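Local atomic coordinates of A-type ATP synthase subunit F (PDB entry 2I4R), a protein that is probably a component of the A-type ATP synthase, the rotary complex that makes ATP from ADP using a proton gradient across the membrane. Residues B[57-60]-B[61-65]. Residues are numbered along the deposited sequence; the frame is centred on the assembly and turned at random.
Sequences VIMK and QEYLK
K60 and Y63 are the first and last residues of a type I beta turn, with which the chain leaves strand 54-60 of the parallel sheet on its way to helix 69-77. Within the turn, Y63 N donates a weak hydrogen bond to K60 O at 3.1 Å, bent to an N-H...O angle of 125°. The fold is a small alternating alpha/beta domain with strand order 2-1-3-4, and strand 54-60 is flanked in it by strands 11-16 and 82-86. Folding back round the turn, the Y63 ring lies against the K60 side chain: K60 CB sits 3.7 Å from the ring centroid and only 6° off its normal, a CH-pi contact over the face. CG of Y63 stands anti to its own carbonyl carbon (chi1 -78°), which turns the ring back toward the strand end. M59 SE meets the same ring at its edge, a Met-aromatic contact in which SE lies 3.9 Å from Y63 CD1. A serine in place of Y63 would probably strip K60 CB of its aromatic cover and leave M59 SE without its ring-edge neighbour. Beyond the two segments, helix 38-50 meets both residues, M59 packing on V45 and Y63 on I41. The K60 chain, bent at chi2, chi3 and chi4, runs alongside E62, yet its ammonium forms a salt bridge with D17, just beyond strand 11-16. The E62 carboxylate, of opposite charge, stays beyond salt-bridge distance, with K60 NZ 4.6 Å from E62 OE2.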
ATOM      1  N   VAL B  57       7.706  -3.788   0.205  1.00 51.88           N
ATOM      2  CA  VAL B  57       7.689  -3.712  -1.248  1.00 51.28           C
ATOM      3  C   VAL B  57       6.364  -3.135  -1.719  1.00 50.95           C
ATOM      4  O   VAL B  57       5.302  -3.654  -1.398  1.00 48.43           O
ATOM      5  CB  VAL B  57       7.961  -5.107  -1.904  1.00 51.29           C
ATOM      6  CG1 VAL B  57       7.342  -6.195  -1.074  1.00 52.95           C
ATOM      7  CG2 VAL B  57       7.420  -5.149  -3.345  1.00 49.18           C
ATOM      8  N   ILE B  58       6.453  -2.033  -2.457  1.00 53.85           N
ATOM      9  CA  ILE B  58       5.287  -1.343  -3.013  1.00 58.41           C
ATOM     10  C   ILE B  58       4.890  -2.007  -4.328  1.00 62.01           C
ATOM     11  O   ILE B  58       5.752  -2.353  -5.136  1.00 63.86           O
ATOM     12  CB  ILE B  58       5.592   0.138  -3.355  1.00 56.94           C
ATOM     13  CG1 ILE B  58       6.294   0.837  -2.189  1.00 57.21           C
ATOM     14  CG2 ILE B  58       4.302   0.850  -3.713  1.00 56.96           C
ATOM     15  CD1 ILE B  58       5.408   1.092  -1.009  1.00 59.95           C
HETATM   16  N   MSE B  59       3.593  -2.163  -4.562  1.00 66.20           N
HETATM   17  CA  MSE B  59       3.136  -2.777  -5.799  1.00 71.22           C
HETATM   18  C   MSE B  59       1.727  -2.383  -6.187  1.00 72.32           C
HETATM   19  O   MSE B  59       0.939  -1.935  -5.358  1.00 71.21           O
HETATM   20  CB  MSE B  59       3.154  -4.292  -5.683  1.00 77.20           C
HETATM   21  CG  MSE B  59       4.433  -4.983  -6.077  1.00 83.54           C
HETATM   22 SE   MSE B  59       3.944  -6.763  -6.655  1.00 96.44          SE
HETATM   23  CE  MSE B  59       3.090  -7.402  -5.030  1.00 87.91           C
ATOM     24  N   LYS B  60       1.412  -2.572  -7.463  1.00 73.87           N
ATOM     25  CA  LYS B  60       0.085  -2.284  -7.960  1.00 75.72           C
ATOM     26  C   LYS B  60      -0.807  -3.376  -7.384  1.00 77.66           C
ATOM     27  O   LYS B  60      -0.427  -4.545  -7.345  1.00 75.97           O
ATOM     28  CB  LYS B  60       0.075  -2.334  -9.485  1.00 75.93           C
ATOM     29  CG  LYS B  60       0.816  -1.186 -10.143  1.00 76.74           C
ATOM     30  CD  LYS B  60      -0.154  -0.132 -10.687  1.00 76.31           C
ATOM     31  CE  LYS B  60      -0.266  -0.213 -12.206  1.00 75.20           C
ATOM     32  NZ  LYS B  60       1.056   0.033 -12.877  1.00 74.19           N
ATOM     33  N   GLN B  61      -1.990  -2.994  -6.929  1.00 81.75           N
ATOM     34  CA  GLN B  61      -2.914  -3.948  -6.339  1.00 86.27           C
ATOM     35  C   GLN B  61      -3.330  -4.959  -7.391  1.00 87.42           C
ATOM     36  O   GLN B  61      -3.829  -6.039  -7.080  1.00 88.84           O
ATOM     37  CB  GLN B  61      -4.136  -3.204  -5.806  1.00 88.66           C
ATOM     38  CG  GLN B  61      -4.871  -3.913  -4.685  1.00 93.84           C
ATOM     39  CD  GLN B  61      -5.772  -2.962  -3.903  1.00 97.45           C
ATOM     40  OE1 GLN B  61      -6.699  -2.361  -4.459  1.00 99.00           O
ATOM     41  NE2 GLN B  61      -5.496  -2.814  -2.608  1.00 97.92           N
ATOM     42  N   GLU B  62      -3.097  -4.599  -8.644  1.00 88.53           N
ATOM     43  CA  GLU B  62      -3.455  -5.436  -9.779  1.00 89.12           C
ATOM     44  C   GLU B  62      -2.344  -6.383 -10.183  1.00 87.66           C
ATOM     45  O   GLU B  62      -2.247  -6.751 -11.348  1.00 88.18           O
ATOM     46  CB  GLU B  62      -3.791  -4.547 -10.971  1.00 91.29           C
ATOM     47  CG  GLU B  62      -2.674  -3.576 -11.281  1.00 94.08           C
ATOM     48  CD  GLU B  62      -2.979  -2.683 -12.450  1.00 96.00           C
ATOM     49  OE1 GLU B  62      -2.996  -3.193 -13.592  1.00 96.99           O
ATOM     50  OE2 GLU B  62      -3.201  -1.471 -12.223  1.00 96.00           O
ATOM     51  N   TYR B  63      -1.497  -6.774  -9.242  1.00 85.89           N
ATOM     52  CA  TYR B  63      -0.416  -7.680  -9.592  1.00 85.16           C
ATOM     53  C   TYR B  63      -0.537  -9.052  -8.943  1.00 84.99           C
ATOM     54  O   TYR B  63      -0.050 -10.044  -9.492  1.00 82.67           O
ATOM     55  CB  TYR B  63       0.942  -7.047  -9.260  1.00 84.84           C
ATOM     56  CG  TYR B  63       1.419  -6.015 -10.266  1.00 83.49           C
ATOM     57  CD1 TYR B  63       2.675  -5.422 -10.139  1.00 82.64           C
ATOM     58  CD2 TYR B  63       0.628  -5.650 -11.360  1.00 83.69           C
ATOM     59  CE1 TYR B  63       3.132  -4.494 -11.079  1.00 82.22           C
ATOM     60  CE2 TYR B  63       1.079  -4.724 -12.305  1.00 82.80           C
ATOM     61  CZ  TYR B  63       2.330  -4.153 -12.159  1.00 82.25           C
ATOM     62  OH  TYR B  63       2.779  -3.250 -13.096  1.00 81.56           O
ATOM     63  N   LEU B  64      -1.195  -9.118  -7.787  1.00 86.06           N
ATOM     64  CA  LEU B  64      -1.373 -10.395  -7.097  1.00 87.52           C
ATOM     65  C   LEU B  64      -2.102 -11.408  -7.977  1.00 87.99           C
ATOM     66  O   LEU B  64      -1.705 -12.571  -8.055  1.00 88.87           O
ATOM     67  CB  LEU B  64      -2.166 -10.222  -5.799  1.00 88.51           C
ATOM     68  CG  LEU B  64      -1.566  -9.431  -4.642  1.00 89.25           C
ATOM     69  CD1 LEU B  64      -1.723  -7.947  -4.922  1.00 90.19           C
ATOM     70  CD2 LEU B  64      -2.275  -9.810  -3.337  1.00 89.29           C
ATOM     71  N   LYS B  65      -3.175 -10.963  -8.628  1.00 87.85           N
ATOM     72  CA  LYS B  65      -3.965 -11.824  -9.496  1.00 86.77           C
ATOM     73  C   LYS B  65      -3.072 -12.561 -10.478  1.00 86.73           C
ATOM     74  O   LYS B  65      -3.345 -13.696 -10.842  1.00 87.88           O
ATOM     75  CB  LYS B  65      -4.992 -10.999 -10.254  1.00 86.03           C
TER